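PDB 6LPA: sp1 protein, which probably acts as a viral virulence factor that suppresses host gene expression, with links to host cell proliferation and immune evasion. Local coordinates for residues L8-D13 and V97-Q102; S17-P22 and L89-S94. All coordinates share one frame; numbering follows the deposited sequence.

In the fold
From the N terminus, the chain enters strand 6-11, which pairs with strand 96-104 in contact 1 although more than 80 residues lie between the two segments. This pairing closes the large loop that holds nearly the whole fold. Inside that loop lies the smaller one closed by contact 2, where residues 17-22, leading from strand 16-17 to helix 24-28, rest against the end of strand 85-91 and the turn that follows. The two loops therefore nest and do not cross. Because strand 85-91 leads through a short turn into strand 96-104, the contacts adjoin: Ala-11 and Asp-13 pack on Ser-94, and Leu-8 packs on Leu-89.

Contact 1 (L8-D13 and V97-Q102)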
loop_
_atom_site.group_PDB
_atom_site.type_symbol
_atom_site.label_atom_id
_atom_site.label_comp_id
_atom_site.label_asym_id
_atom_site.label_seq_id
_atom_site.Cartn_x
_atom_site.Cartn_y
_atom_site.Cartn_z
ATOM N N LEU A 8 -3.078 -19.899 -8.329
ATOM C CA LEU A 8 -1.835 -19.290 -7.885
ATOM C C LEU A 8 -0.841 -20.360 -7.466
ATOM O O LEU A 8 -1.225 -21.419 -6.965
ATOM C CB LEU A 8 -2.084 -18.346 -6.707
ATOM C CG LEU A 8 -3.036 -17.176 -6.954
ATOM C CD1 LEU A 8 -3.253 -16.398 -5.665
ATOM C CD2 LEU A 8 -2.529 -16.282 -8.074
ATOM N N ALA A 9 0.443 -20.060 -7.648
ATOM C CA ALA A 9 1.510 -20.942 -7.211
ATOM C C ALA A 9 1.835 -20.645 -5.749
ATOM O O ALA A 9 2.503 -19.653 -5.440
ATOM C CB ALA A 9 2.738 -20.781 -8.099
ATOM N N VAL A 10 1.373 -21.509 -4.854
ATOM C CA VAL A 10 1.556 -21.319 -3.420
ATOM C C VAL A 10 2.900 -21.901 -3.013
ATOM O O VAL A 10 3.188 -23.074 -3.283
ATOM C CB VAL A 10 0.418 -21.974 -2.634
ATOM C CG1 VAL A 10 0.711 -21.899 -1.124
ATOM C CG2 VAL A 10 -0.912 -21.319 -3.009
ATOM N N ALA A 11 3.721 -21.085 -2.352
ATOM C CA ALA A 11 5.072 -21.503 -2.025
ATOM C C ALA A 11 5.038 -22.720 -1.109
ATOM O O ALA A 11 4.184 -22.824 -0.228
ATOM C CB ALA A 11 5.825 -20.348 -1.368
ATOM N N SER A 12 5.966 -23.663 -1.341
ATOM C CA SER A 12 6.028 -24.851 -0.500
ATOM C C SER A 12 7.439 -25.165 -0.006
ATOM O O SER A 12 7.622 -26.187 0.667
ATOM C CB SER A 12 5.467 -26.082 -1.235
ATOM O OG SER A 12 6.160 -26.274 -2.441
ATOM N N ASP A 13 8.438 -24.343 -0.306
ATOM C CA ASP A 13 9.787 -24.602 0.176
ATOM C C ASP A 13 9.961 -24.174 1.637
ATOM O O ASP A 13 9.260 -23.293 2.149
ATOM C CB ASP A 13 10.823 -23.852 -0.660
ATOM C CG ASP A 13 11.177 -24.563 -1.926
ATOM O OD1 ASP A 13 10.940 -25.788 -2.006
ATOM O OD2 ASP A 13 11.707 -23.890 -2.835
ATOM N N VAL A 97 2.887 -25.529 -4.869
ATOM C CA VAL A 97 1.737 -26.353 -5.196
ATOM C C VAL A 97 0.646 -25.410 -5.693
ATOM O O VAL A 97 0.507 -24.279 -5.209
ATOM C CB VAL A 97 1.247 -27.187 -3.982
ATOM C CG1 VAL A 97 2.343 -28.138 -3.489
ATOM C CG2 VAL A 97 0.772 -26.289 -2.850
ATOM N N LEU A 98 -0.129 -25.874 -6.665
ATOM C CA LEU A 98 -1.180 -25.048 -7.250
ATOM C C LEU A 98 -2.432 -25.080 -6.387
ATOM O O LEU A 98 -2.826 -26.138 -5.886
ATOM C CB LEU A 98 -1.488 -25.526 -8.668
ATOM C CG LEU A 98 -0.304 -25.385 -9.625
ATOM C CD1 LEU A 98 -0.598 -25.946 -11.035
ATOM C CD2 LEU A 98 0.104 -23.922 -9.700
ATOM N N GLU A 99 -3.047 -23.906 -6.194
ATOM C CA GLU A 99 -4.229 -23.766 -5.354
ATOM C C GLU A 99 -5.152 -22.702 -5.928
ATOM O O GLU A 99 -4.725 -21.807 -6.659
ATOM C CB GLU A 99 -3.891 -23.385 -3.902
ATOM C CG GLU A 99 -2.812 -24.202 -3.226
ATOM C CD GLU A 99 -3.282 -25.581 -2.874
ATOM O OE1 GLU A 99 -4.452 -25.897 -3.184
ATOM O OE2 GLU A 99 -2.489 -26.343 -2.281
ATOM N N GLU A 100 -6.422 -22.783 -5.528
ATOM C CA GLU A 100 -7.501 -21.992 -6.102
ATOM C C GLU A 100 -7.914 -20.871 -5.160
ATOM O O GLU A 100 -8.221 -21.119 -3.990
ATOM C CB GLU A 100 -8.706 -22.883 -6.408
ATOM C CG GLU A 100 -9.384 -22.517 -7.691
ATOM C CD GLU A 100 -8.633 -23.008 -8.915
ATOM O OE1 GLU A 100 -7.507 -23.545 -8.764
ATOM O OE2 GLU A 100 -9.181 -22.859 -10.035
ATOM N N PHE A 101 -7.942 -19.647 -5.682
ATOM C CA PHE A 101 -8.295 -18.466 -4.912
ATOM C C PHE A 101 -9.337 -17.665 -5.676
ATOM O O PHE A 101 -9.482 -17.792 -6.893
ATOM C CB PHE A 101 -7.084 -17.558 -4.641
ATOM C CG PHE A 101 -5.987 -18.213 -3.856
ATOM C CD1 PHE A 101 -5.080 -19.069 -4.472
ATOM C CD2 PHE A 101 -5.839 -17.956 -2.508
ATOM C CE1 PHE A 101 -4.053 -19.680 -3.736
ATOM C CE2 PHE A 101 -4.818 -18.552 -1.779
ATOM C CZ PHE A 101 -3.929 -19.413 -2.396
ATOM N N GLN A 102 -10.035 -16.795 -4.957
ATOM C CA GLN A 102 -10.921 -15.826 -5.585
ATOM C C GLN A 102 -10.444 -14.413 -5.270
ATOM O O GLN A 102 -10.353 -14.032 -4.094
ATOM C CB GLN A 102 -12.360 -16.056 -5.140
ATOM C CG GLN A 102 -13.092 -16.909 -6.156
ATOM C CD GLN A 102 -14.303 -17.579 -5.586
ATOM O OE1 GLN A 102 -14.351 -17.892 -4.393
ATOM N NE2 GLN A 102 -15.299 -17.814 -6.436
#
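Leu-8 and Phe-101 meet at about a right angle, the leucine reaching over one face of the ring. Starting at the backbone, Leu-8 CB lies 3.8 Å from Phe-101 CE1 and as far from CD1, over the CD1-CE1 side of the ring. One bond further, CG comes to 3.7 Å from Phe-101 CD1, and the branch CD1 then lies over the face, 3.9 Å from the ring centroid and 29° off its normal, a CH-pi contact. The other branch, CD2, turns from the ring and packs against Leu-89. With CG beside the backbone N (chi1 -60°) and CD1 extended beyond it, CD1 comes over the phenyl face. Val-10 comes to the same ring differently: its CG2 lies in the ring plane at the edge, 3.6 Å from Phe-101 CE1.

Four backbone hydrogen bonds join the strands as antiparallel neighbours. Leu-8 and Glu-99 exchange one pair and Val-10 and Val-97 the other, with Ala-9 facing Leu-98 as the non-hydrogen-bonded pair between them. Strand 6-11 also bonds through Ala-9 and Ala-11 to Phe-44 of strand 42-46, so the two outermost strands of the order, 6-11 and 42-46, are joined, closing the beta-barrel known for alphacoronavirus nsp1. The ring of Phe-44 meets Phe-101 with planes at about 45°.

Across from Val-10, Glu-99 presents its aliphatic part: CG lies 3.5 Å from Val-10 CG2. A bend at chi2 takes the carboxylate off along its own strand, so the methylene, not the charge, rests on the valine. On the face shared by Ala-9 and Leu-98, contact is sparser, with Leu-98 CD2 reaching to 4.1 Å from Ala-9 CA.

Contact 2 (S17-P22 and L89-S94); sequences SAHGYP and LIPSNS
With chi1 at 62°, His-19 sets its imidazole between its own backbone N and carbonyl carbon, which brings one ring face over Pro-91; Ser-92 instead turns OG anti to its backbone N (172°), toward the carbonyl of Ser-17. Pro-91 CB sits 3.6 Å from the imidazole centroid in a CH-pi contact displaced toward the rim, near NE2. The main chain is tied as well: His-19 N donates to Pro-91 O, in the carbonyl plane, at 3.1 Å. Ser-92 OG gives its proton to Ser-17 O (2.8 Å) and accepts from Ser-94 N (3.1 Å), so the hydroxyl both ties the segments and forms an ST turn at the exit of strand 85-91. Together these bonds fasten the segment before helix 24-28 to the end of a barrel strand. At the CG corner of the proline, the Tyr-21 side chain crosses obliquely, its OH 3.5 Å from Pro-91 CG; it also touches Asp-26 and Ala-27 of that helix. Ala-18 points its methyl toward residues 89-94, CB 3.7 Å from Ile-90 CG2, and Val-56 touches both residues.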
loop_
_atom_site.group_PDB
_atom_site.type_symbol
_atom_site.label_atom_id
_atom_site.label_comp_id
_atom_site.label_asym_id
_atom_site.label_seq_id
_atom_site.Cartn_x
_atom_site.Cartn_y
_atom_site.Cartn_z
ATOM N N SER A 17 13.311 -17.785 -1.643
ATOM C CA SER A 17 14.074 -16.657 -2.155
ATOM C C SER A 17 13.194 -15.837 -3.097
ATOM O O SER A 17 12.574 -16.388 -4.014
ATOM C CB SER A 17 15.323 -17.141 -2.880
ATOM O OG SER A 17 15.919 -16.044 -3.538
ATOM N N ALA A 18 13.122 -14.525 -2.863
ATOM C CA ALA A 18 12.152 -13.682 -3.545
ATOM C C ALA A 18 12.698 -12.265 -3.645
ATOM O O ALA A 18 13.793 -11.962 -3.170
ATOM C CB ALA A 18 10.803 -13.702 -2.817
ATOM N N HIS A 19 11.915 -11.390 -4.264
ATOM C CA HIS A 19 12.290 -9.987 -4.330
ATOM C C HIS A 19 11.043 -9.140 -4.524
ATOM O O HIS A 19 10.028 -9.620 -5.036
ATOM C CB HIS A 19 13.296 -9.719 -5.459
ATOM C CG HIS A 19 12.780 -10.028 -6.826
ATOM N ND1 HIS A 19 12.216 -9.071 -7.645
ATOM C CD2 HIS A 19 12.750 -11.186 -7.526
ATOM C CE1 HIS A 19 11.851 -9.628 -8.786
ATOM N NE2 HIS A 19 12.171 -10.910 -8.744
ATOM N N GLY A 20 11.134 -7.873 -4.101
ATOM C CA GLY A 20 10.122 -6.871 -4.378
ATOM C C GLY A 20 10.703 -5.662 -5.091
ATOM O O GLY A 20 11.814 -5.734 -5.628
ATOM N N TYR A 21 9.975 -4.547 -5.094
ATOM C CA TYR A 21 10.318 -3.377 -5.889
ATOM C C TYR A 21 10.404 -2.128 -5.012
ATOM O O TYR A 21 9.663 -2.003 -4.035
ATOM C CB TYR A 21 9.288 -3.175 -7.013
ATOM C CG TYR A 21 9.179 -4.412 -7.888
ATOM C CD1 TYR A 21 10.233 -4.802 -8.702
ATOM C CD2 TYR A 21 8.045 -5.216 -7.863
ATOM C CE1 TYR A 21 10.154 -5.948 -9.479
ATOM C CE2 TYR A 21 7.956 -6.363 -8.648
ATOM C CZ TYR A 21 9.014 -6.722 -9.447
ATOM O OH TYR A 21 8.929 -7.853 -10.232
ATOM N N PRO A 22 11.304 -1.191 -5.350
ATOM C CA PRO A 22 11.603 -0.101 -4.409
ATOM C C PRO A 22 10.627 1.065 -4.439
ATOM O O PRO A 22 10.545 1.797 -3.440
ATOM C CB PRO A 22 13.010 0.355 -4.834
ATOM C CG PRO A 22 13.249 -0.237 -6.196
ATOM C CD PRO A 22 12.056 -1.044 -6.604
ATOM N N LEU A 89 1.553 -12.034 -2.979
ATOM C CA LEU A 89 2.151 -12.607 -4.178
ATOM C C LEU A 89 3.461 -11.873 -4.399
ATOM O O LEU A 89 3.472 -10.641 -4.510
ATOM C CB LEU A 89 1.232 -12.461 -5.391
ATOM C CG LEU A 89 0.095 -13.467 -5.531
ATOM C CD1 LEU A 89 -0.988 -12.895 -6.446
ATOM C CD2 LEU A 89 0.653 -14.784 -6.092
ATOM N N ILE A 90 4.555 -12.627 -4.442
ATOM C CA ILE A 90 5.904 -12.079 -4.461
ATOM C C ILE A 90 6.693 -12.769 -5.560
ATOM O O ILE A 90 6.697 -14.011 -5.632
ATOM C CB ILE A 90 6.613 -12.276 -3.105
ATOM C CG1 ILE A 90 5.662 -11.965 -1.934
ATOM C CG2 ILE A 90 7.881 -11.440 -3.054
ATOM C CD1 ILE A 90 6.214 -12.327 -0.548
ATOM N N PRO A 91 7.407 -12.018 -6.397
ATOM C CA PRO A 91 8.249 -12.654 -7.422
ATOM C C PRO A 91 9.217 -13.630 -6.773
ATOM O O PRO A 91 9.978 -13.273 -5.866
ATOM C CB PRO A 91 8.961 -11.467 -8.085
ATOM C CG PRO A 91 8.020 -10.306 -7.878
ATOM C CD PRO A 91 7.426 -10.547 -6.494
ATOM N N SER A 92 9.145 -14.883 -7.214
ATOM C CA SER A 92 9.949 -15.953 -6.645
ATOM C C SER A 92 9.888 -17.162 -7.564
ATOM O O SER A 92 8.860 -17.421 -8.198
ATOM C CB SER A 92 9.455 -16.339 -5.243
ATOM O OG SER A 92 10.144 -17.490 -4.806
ATOM N N ASN A 93 10.991 -17.903 -7.612
ATOM C CA ASN A 93 11.066 -19.181 -8.307
ATOM C C ASN A 93 10.997 -20.382 -7.358
ATOM O O ASN A 93 11.479 -21.464 -7.710
ATOM C CB ASN A 93 12.348 -19.235 -9.146
ATOM C CG ASN A 93 12.300 -18.298 -10.358
ATOM O OD1 ASN A 93 11.273 -18.185 -11.026
ATOM N ND2 ASN A 93 13.406 -17.600 -10.617
ATOM N N SER A 94 10.411 -20.228 -6.167
ATOM C CA SER A 94 10.380 -21.341 -5.223
ATOM C C SER A 94 9.494 -22.482 -5.728
ATOM O O SER A 94 8.633 -22.302 -6.601
ATOM C CB SER A 94 9.861 -20.886 -3.863
ATOM O OG SER A 94 8.453 -20.866 -3.874
#